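Local coordinates for protein oligogalacturonate lyase (Vibrio parahaemolyticus RIMD 2210633, PDB 3C5M) that binds manganese through a seven-bladed beta-propeller and probably cleaves oligogalacturonides, the breakdown products of pectin, by elimination, at residues Q333-H338 with A380-S385; R264-A269 with M280-C285; I7-E12 with Y63-E68. All blocks are in the same frame, centred on the assembly; numbering follows the deposited sequence.

Contact 1: Q333-H338 with A380-S385; sequences QKLCKH and ADVPES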
# COMPACT_ATOMS: atom_id res chain seq x y z
N GLN A 333 16.33 -12.68 -5.37
CA GLN A 333 16.58 -13.94 -4.68
C GLN A 333 15.36 -14.37 -3.88
O GLN A 333 14.67 -13.52 -3.29
CB GLN A 333 17.79 -13.78 -3.77
CG GLN A 333 18.31 -15.07 -3.16
CD GLN A 333 19.67 -14.88 -2.47
OE1 GLN A 333 20.23 -15.82 -1.91
NE2 GLN A 333 20.19 -13.66 -2.52
N LYS A 334 15.07 -15.66 -3.85
CA LYS A 334 13.92 -16.16 -3.11
C LYS A 334 14.20 -16.08 -1.62
O LYS A 334 15.16 -16.68 -1.15
CB LYS A 334 13.61 -17.60 -3.48
CG LYS A 334 13.09 -17.80 -4.89
CD LYS A 334 12.57 -19.23 -5.06
CE LYS A 334 12.01 -19.49 -6.46
NZ LYS A 334 13.02 -19.39 -7.56
N LEU A 335 13.36 -15.36 -0.88
CA LEU A 335 13.55 -15.21 0.57
C LEU A 335 12.99 -16.44 1.27
O LEU A 335 13.72 -17.24 1.85
CB LEU A 335 12.82 -13.97 1.11
CG LEU A 335 13.38 -13.25 2.34
CD1 LEU A 335 12.29 -12.40 2.99
CD2 LEU A 335 13.94 -14.24 3.33
N CYS A 336 11.68 -16.56 1.23
CA CYS A 336 11.02 -17.68 1.84
C CYS A 336 9.80 -17.89 0.99
O CYS A 336 9.74 -17.40 -0.14
CB CYS A 336 10.61 -17.38 3.29
SG CYS A 336 9.30 -16.15 3.45
N LYS A 337 8.83 -18.59 1.53
CA LYS A 337 7.63 -18.88 0.78
C LYS A 337 6.40 -18.34 1.51
O LYS A 337 6.29 -18.50 2.72
CB LYS A 337 7.57 -20.40 0.59
CG LYS A 337 6.59 -20.89 -0.44
CD LYS A 337 6.91 -22.31 -0.92
CE LYS A 337 6.83 -23.36 0.19
NZ LYS A 337 8.06 -23.40 1.03
N HIS A 338 5.50 -17.68 0.78
CA HIS A 338 4.28 -17.15 1.38
C HIS A 338 3.11 -18.08 1.12
O HIS A 338 2.17 -18.13 1.91
CB HIS A 338 3.97 -15.72 0.87
CG HIS A 338 3.64 -15.64 -0.59
ND1 HIS A 338 2.49 -16.18 -1.13
CD2 HIS A 338 4.31 -15.08 -1.63
CE1 HIS A 338 2.46 -15.94 -2.44
NE2 HIS A 338 3.56 -15.28 -2.76
N ALA A 380 9.05 -12.61 7.92
CA ALA A 380 10.14 -13.48 7.52
C ALA A 380 11.48 -12.79 7.76
O ALA A 380 11.67 -11.65 7.37
CB ALA A 380 10.00 -13.83 6.04
N ASP A 381 12.39 -13.50 8.42
CA ASP A 381 13.72 -12.96 8.69
C ASP A 381 14.41 -12.71 7.36
O ASP A 381 14.02 -13.29 6.35
CB ASP A 381 14.53 -13.95 9.53
CG ASP A 381 14.30 -13.79 11.03
OD1 ASP A 381 13.12 -13.63 11.45
OD2 ASP A 381 15.29 -13.83 11.79
N VAL A 382 15.41 -11.84 7.36
CA VAL A 382 16.14 -11.55 6.13
C VAL A 382 17.63 -11.53 6.43
O VAL A 382 18.20 -10.49 6.74
CB VAL A 382 15.76 -10.19 5.51
CG1 VAL A 382 16.54 -9.96 4.23
CG2 VAL A 382 14.27 -10.15 5.24
N PRO A 383 18.28 -12.70 6.32
CA PRO A 383 19.72 -12.83 6.57
C PRO A 383 20.56 -11.84 5.77
O PRO A 383 20.11 -11.30 4.76
CB PRO A 383 19.99 -14.29 6.20
CG PRO A 383 18.93 -14.59 5.19
CD PRO A 383 17.72 -13.95 5.80
N GLU A 384 21.79 -11.61 6.22
CA GLU A 384 22.67 -10.68 5.55
C GLU A 384 22.96 -11.06 4.10
O GLU A 384 23.21 -10.19 3.26
CB GLU A 384 23.97 -10.52 6.33
CG GLU A 384 23.76 -9.91 7.73
CD GLU A 384 23.02 -8.57 7.69
OE1 GLU A 384 23.45 -7.66 6.94
OE2 GLU A 384 22.01 -8.43 8.42
N SER A 385 22.92 -12.35 3.81
CA SER A 385 23.16 -12.81 2.45
C SER A 385 21.90 -12.60 1.61
O SER A 385 21.87 -12.94 0.43
CB SER A 385 23.51 -14.29 2.46
OG SER A 385 22.46 -15.01 3.08
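Gln333 reaches over to Ser385 with the end of its side chain. CG lies anti to the backbone N (chi1 -170°) and the chain runs straight out from there, which carries the amide to the last residue of 380-385. NE2 comes within 3.5 Å of the Ser385 carbonyl O, but the N-H points well off the acceptor (134°), so this is a weak hydrogen bond at the partly exposed margin of the contact.

Two residues on, Leu335 is the main apolar piece. Its CD1 is the branch that does most of the packing: it meets Val382 CG2 at 3.7 Å, the two side chains crossing at roughly a right angle, and lies 4.1 Å from Ala380 CB. The other methyl, CD2, is turned toward the Asp381 carbonyl oxygen. Cys336 then adds its sulfur, with SG 3.5 Å from Ala380 CB. In a regular strand these two neighbours would point to different faces; here the backbone of Leu335 departs from the extended form (psi -69°), and both side chains are directed at 380-385.

The two strands belong to adjacent blades of the propeller. Strand 334-337 is an edge strand of its sheet, while 376-381 is paired within the next one between 364-369 and the N-terminal strand 22-25. Val365 and Val23 of that second sheet continue the apolar surface beside Leu335 and Cys336.

Chemically, then, the two segments meet through methyls and a thiol, by dispersion. Between them the one hydrogen bond is the weak one from Gln333 NE2 to Ser385 O, which probably adds little to the hold; beside them, hydrogen bonds such as Leu335 O to Thr19 OG1 add directional links.

Contact 2: R264-A269 with M280-C285; sequences RVIYKA and MVMPPC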
# COMPACT_ATOMS: atom_id res chain seq x y z
N ARG A 264 9.62 -8.03 -17.78
CA ARG A 264 9.23 -6.87 -17.01
C ARG A 264 10.47 -6.28 -16.34
O ARG A 264 11.28 -7.02 -15.78
CB ARG A 264 8.20 -7.28 -15.97
CG ARG A 264 7.00 -7.99 -16.57
CD ARG A 264 6.57 -9.19 -15.74
NE ARG A 264 6.12 -8.81 -14.40
CZ ARG A 264 5.05 -8.06 -14.14
NH1 ARG A 264 4.72 -7.77 -12.89
NH2 ARG A 264 4.32 -7.58 -15.14
N VAL A 265 10.63 -4.97 -16.41
CA VAL A 265 11.79 -4.33 -15.80
C VAL A 265 11.42 -3.17 -14.89
O VAL A 265 10.56 -2.35 -15.22
CB VAL A 265 12.78 -3.83 -16.87
CG1 VAL A 265 13.42 -5.01 -17.56
CG2 VAL A 265 12.06 -2.97 -17.89
N ILE A 266 12.08 -3.10 -13.74
CA ILE A 266 11.84 -2.05 -12.76
C ILE A 266 12.52 -0.77 -13.23
O ILE A 266 13.60 -0.80 -13.80
CB ILE A 266 12.41 -2.43 -11.39
CG1 ILE A 266 11.85 -3.78 -10.96
CG2 ILE A 266 12.07 -1.35 -10.38
CD1 ILE A 266 12.40 -4.30 -9.64
N TYR A 267 11.88 0.36 -12.97
CA TYR A 267 12.41 1.65 -13.38
C TYR A 267 12.36 2.66 -12.25
O TYR A 267 11.46 2.61 -11.42
CB TYR A 267 11.59 2.19 -14.56
CG TYR A 267 12.11 1.80 -15.92
CD1 TYR A 267 13.10 2.56 -16.55
CD2 TYR A 267 11.61 0.69 -16.59
CE1 TYR A 267 13.58 2.21 -17.81
CE2 TYR A 267 12.08 0.34 -17.85
CZ TYR A 267 13.06 1.10 -18.45
OH TYR A 267 13.53 0.76 -19.70
N LYS A 268 13.33 3.57 -12.23
CA LYS A 268 13.37 4.63 -11.23
C LYS A 268 13.32 5.96 -11.97
O LYS A 268 14.11 6.20 -12.88
CB LYS A 268 14.67 4.58 -10.41
CG LYS A 268 14.66 3.63 -9.21
CD LYS A 268 15.97 3.72 -8.40
CE LYS A 268 15.95 2.79 -7.19
NZ LYS A 268 17.28 2.70 -6.51
N ALA A 269 12.37 6.82 -11.59
CA ALA A 269 12.22 8.12 -12.22
C ALA A 269 12.60 9.24 -11.24
O ALA A 269 12.12 9.26 -10.11
CB ALA A 269 10.79 8.31 -12.68
N MSE A 280 16.62 -2.85 -13.03
CA MSE A 280 16.82 -4.29 -13.14
C MSE A 280 15.57 -5.03 -13.62
O MSE A 280 14.51 -4.44 -13.78
CB MSE A 280 17.25 -4.87 -11.79
CG MSE A 280 16.12 -5.16 -10.82
SE MSE A 280 16.70 -6.15 -9.22
CE MSE A 280 16.70 -4.68 -7.98
N VAL A 281 15.72 -6.34 -13.85
CA VAL A 281 14.62 -7.17 -14.30
C VAL A 281 13.60 -7.31 -13.19
O VAL A 281 13.85 -6.91 -12.06
CB VAL A 281 15.08 -8.57 -14.67
CG1 VAL A 281 16.12 -8.50 -15.76
CG2 VAL A 281 15.65 -9.26 -13.43
N MSE A 282 12.47 -7.91 -13.50
CA MSE A 282 11.41 -8.06 -12.53
C MSE A 282 10.89 -9.48 -12.51
O MSE A 282 10.25 -9.92 -13.47
CB MSE A 282 10.25 -7.13 -12.87
CG MSE A 282 9.89 -6.10 -11.81
SE MSE A 282 8.85 -6.74 -10.34
CE MSE A 282 7.11 -6.81 -11.19
N PRO A 283 11.16 -10.22 -11.43
CA PRO A 283 10.66 -11.60 -11.36
C PRO A 283 9.13 -11.60 -11.36
O PRO A 283 8.49 -10.60 -11.03
CB PRO A 283 11.27 -12.12 -10.07
CG PRO A 283 11.42 -10.88 -9.23
CD PRO A 283 11.92 -9.87 -10.22
N PRO A 284 8.51 -12.74 -11.72
CA PRO A 284 7.04 -12.84 -11.75
C PRO A 284 6.39 -12.48 -10.42
O PRO A 284 6.10 -13.36 -9.60
CB PRO A 284 6.82 -14.30 -12.13
CG PRO A 284 8.00 -14.99 -11.48
CD PRO A 284 9.13 -14.07 -11.86
N CYS A 285 6.16 -11.19 -10.19
CA CYS A 285 5.56 -10.73 -8.93
C CYS A 285 4.41 -9.75 -9.09
O CYS A 285 4.38 -8.97 -10.03
CB CYS A 285 6.63 -10.10 -8.04
SG CYS A 285 7.87 -11.25 -7.44
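The Arg264 guanidinium meets backbone carbonyls at its edge: the Cys285 O and the Pro283 O both lie near its plane. Only the first is close enough to bond, NH1 to Cys285 O at 3.1 Å, and with an N-H angle of 125° that bond is weak. The selenomethionine Met282 comes at the flat group obliquely, its CE 3.8 Å from Arg264 CZ. Bends at chi2 and chi3 bring NH1 round to the Cys285 carbonyl.

Behind it, the backbones form the end of an antiparallel hairpin. Ile266 N donates to Met280 O at 2.8 Å (148°). Val265 and Val281 make a non-hydrogen-bonded pair with diverging side chains, their CA atoms 4.3 Å apart. Next along, Met282 N to Arg264 O is 2.7 Å but strongly bent, again a weak bond.

Ile266 and Met280, also a selenomethionine, lie on the same face of the sheet, with Ile266 CD1 4.0 Å from Met280 CG. Both side chains touch Leu325 of the adjacent blade. Ile266 also meets Met282, although the model puts their carbons doubtfully close.

The chemistry changes along the contact. Within these segments one good backbone bond, Ile266 N to Met280 O, and an apolar patch join the strands. Beyond Val281, the Arg264 guanidinium reaches Cys285 O, at the start of the next blade's strand 285-290, through one weak bond, and the partial negative charge of that oxygen probably suits the cation.

Contact 3: I7-E12 with Y63-E68; sequences ITLNFE and YLLNLE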
# COMPACT_ATOMS: atom_id res chain seq x y z
N ILE A 7 -4.98 -8.10 24.08
CA ILE A 7 -4.96 -9.52 23.78
C ILE A 7 -3.52 -10.02 23.75
O ILE A 7 -2.65 -9.39 23.15
CB ILE A 7 -5.63 -9.84 22.42
CG1 ILE A 7 -5.01 -8.98 21.32
CG2 ILE A 7 -7.12 -9.59 22.50
CD1 ILE A 7 -5.63 -9.24 19.96
N THR A 8 -3.27 -11.13 24.42
CA THR A 8 -1.93 -11.69 24.45
C THR A 8 -1.80 -12.74 23.34
O THR A 8 -2.59 -13.69 23.28
CB THR A 8 -1.64 -12.30 25.82
OG1 THR A 8 -1.71 -11.26 26.81
CG2 THR A 8 -0.26 -12.92 25.85
N LEU A 9 -0.82 -12.56 22.47
CA LEU A 9 -0.60 -13.47 21.34
C LEU A 9 0.58 -14.40 21.52
O LEU A 9 1.44 -14.16 22.37
CB LEU A 9 -0.39 -12.66 20.05
CG LEU A 9 -1.45 -11.61 19.72
CD1 LEU A 9 -1.03 -10.85 18.48
CD2 LEU A 9 -2.80 -12.28 19.50
N ASN A 10 0.61 -15.46 20.71
CA ASN A 10 1.69 -16.45 20.74
C ASN A 10 2.46 -16.36 19.43
O ASN A 10 1.87 -16.45 18.36
CB ASN A 10 1.11 -17.86 20.88
CG ASN A 10 0.80 -18.22 22.32
OD1 ASN A 10 0.42 -17.36 23.12
ND2 ASN A 10 0.96 -19.49 22.65
N PHE A 11 3.78 -16.19 19.51
CA PHE A 11 4.57 -16.11 18.29
C PHE A 11 5.21 -17.46 18.00
O PHE A 11 5.99 -17.98 18.80
CB PHE A 11 5.65 -15.03 18.41
CG PHE A 11 5.11 -13.62 18.44
CD1 PHE A 11 5.95 -12.55 18.73
CD2 PHE A 11 3.77 -13.36 18.17
CE1 PHE A 11 5.48 -11.26 18.76
CE2 PHE A 11 3.29 -12.06 18.21
CZ PHE A 11 4.14 -11.01 18.50
N GLU A 12 4.86 -18.05 16.87
CA GLU A 12 5.41 -19.34 16.50
C GLU A 12 6.32 -19.17 15.30
O GLU A 12 5.92 -18.64 14.27
CB GLU A 12 4.29 -20.32 16.17
CG GLU A 12 4.78 -21.72 15.78
CD GLU A 12 3.64 -22.71 15.58
OE1 GLU A 12 3.92 -23.87 15.20
OE2 GLU A 12 2.47 -22.34 15.82
N TYR A 63 -5.51 -2.91 15.39
CA TYR A 63 -4.82 -3.25 16.63
C TYR A 63 -3.39 -2.71 16.56
O TYR A 63 -2.90 -2.36 15.49
CB TYR A 63 -4.80 -4.78 16.82
CG TYR A 63 -6.17 -5.37 17.17
CD1 TYR A 63 -6.51 -5.66 18.49
CD2 TYR A 63 -7.13 -5.59 16.17
CE1 TYR A 63 -7.78 -6.14 18.82
CE2 TYR A 63 -8.41 -6.07 16.48
CZ TYR A 63 -8.73 -6.34 17.81
OH TYR A 63 -9.99 -6.79 18.13
N LEU A 64 -2.75 -2.58 17.71
CA LEU A 64 -1.37 -2.13 17.78
C LEU A 64 -0.70 -3.27 18.53
O LEU A 64 -1.02 -3.51 19.69
CB LEU A 64 -1.21 -0.84 18.57
CG LEU A 64 0.22 -0.27 18.50
CD1 LEU A 64 0.47 0.25 17.10
CD2 LEU A 64 0.41 0.84 19.52
N LEU A 65 0.20 -3.97 17.86
CA LEU A 65 0.90 -5.10 18.45
C LEU A 65 2.25 -4.66 18.98
O LEU A 65 2.98 -3.93 18.31
CB LEU A 65 1.09 -6.21 17.42
CG LEU A 65 1.90 -7.43 17.85
CD1 LEU A 65 1.22 -8.10 19.03
CD2 LEU A 65 2.05 -8.42 16.69
N ASN A 66 2.57 -5.12 20.18
CA ASN A 66 3.85 -4.84 20.82
C ASN A 66 4.72 -6.07 20.55
O ASN A 66 4.60 -7.09 21.21
CB ASN A 66 3.63 -4.65 22.33
CG ASN A 66 4.81 -3.98 23.03
OD1 ASN A 66 4.65 -3.41 24.11
ND2 ASN A 66 6.00 -4.05 22.43
N LEU A 67 5.59 -5.97 19.55
CA LEU A 67 6.45 -7.08 19.19
C LEU A 67 7.24 -7.68 20.37
O LEU A 67 7.50 -8.88 20.39
CB LEU A 67 7.41 -6.65 18.07
CG LEU A 67 6.89 -6.76 16.62
CD1 LEU A 67 5.40 -6.49 16.54
CD2 LEU A 67 7.65 -5.78 15.75
N GLU A 68 7.61 -6.87 21.36
CA GLU A 68 8.39 -7.40 22.47
C GLU A 68 7.57 -7.80 23.69
O GLU A 68 8.12 -8.26 24.69
CB GLU A 68 9.50 -6.41 22.88
CG GLU A 68 9.04 -4.98 23.11
CD GLU A 68 10.16 -4.07 23.61
OE1 GLU A 68 11.20 -3.93 22.92
OE2 GLU A 68 10.02 -3.49 24.72
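Leu9 and Leu65 sit 9.0 Å apart at their CA atoms, on chains running in broadly the same direction, 41° apart, with no hydrogen bond between them. That spacing is bridged by side chains.

Ile7 CD1 rests against the Tyr63 ring, 3.9 Å from CE1, coming in obliquely with the two side chains crossing at about a right angle. Next along, the methyls Leu9 CD1 and Leu65 CD1 touch at 3.6 Å. Leu65, with CG anti to the backbone N (chi1 176°), serves two partners: its other branch, CD2, packs on Phe11 CZ at 3.8 Å, again oblique to the ring. Phe11 also turns an edge to the backbone: the Leu67 carbonyl O lies near the ring plane, 3.5 Å from Phe11 CE1.

In the sheet, strand 71-74 runs between 6-8 and 61-66 and bonds to both, Ile7 and Leu64 each pairing with it through the backbone. Its Ala72 contributes to the apolar patch over which these side chains meet. Phe52, from strand 49-54 on the far side of 61-66, also packs against Leu65, and Phe56 meets the Tyr63 ring edge-to-face.

The three contacts join different parts of the propeller. Contact 3 lies within one blade, across the intervening strand 71-74; contact 2 closes a hairpin and leads into the next blade; contact 1 lies between two adjacent blades. Contacts 1 and 2 share a sheet, since Cys285 starts the strand at one side of it and 334-337 ends it at the other; their centres are 19 Å apart. Glu12, the last residue of contact 3's first segment, begins strand 12-15, part of the blade that 376-381 brings to contact 1, 22 Å away between centres. Of the three, contact 2 approaches the metal: the Cys285 side chain is about 11 Å from the manganese and about 7 Å from that of its ligand His287.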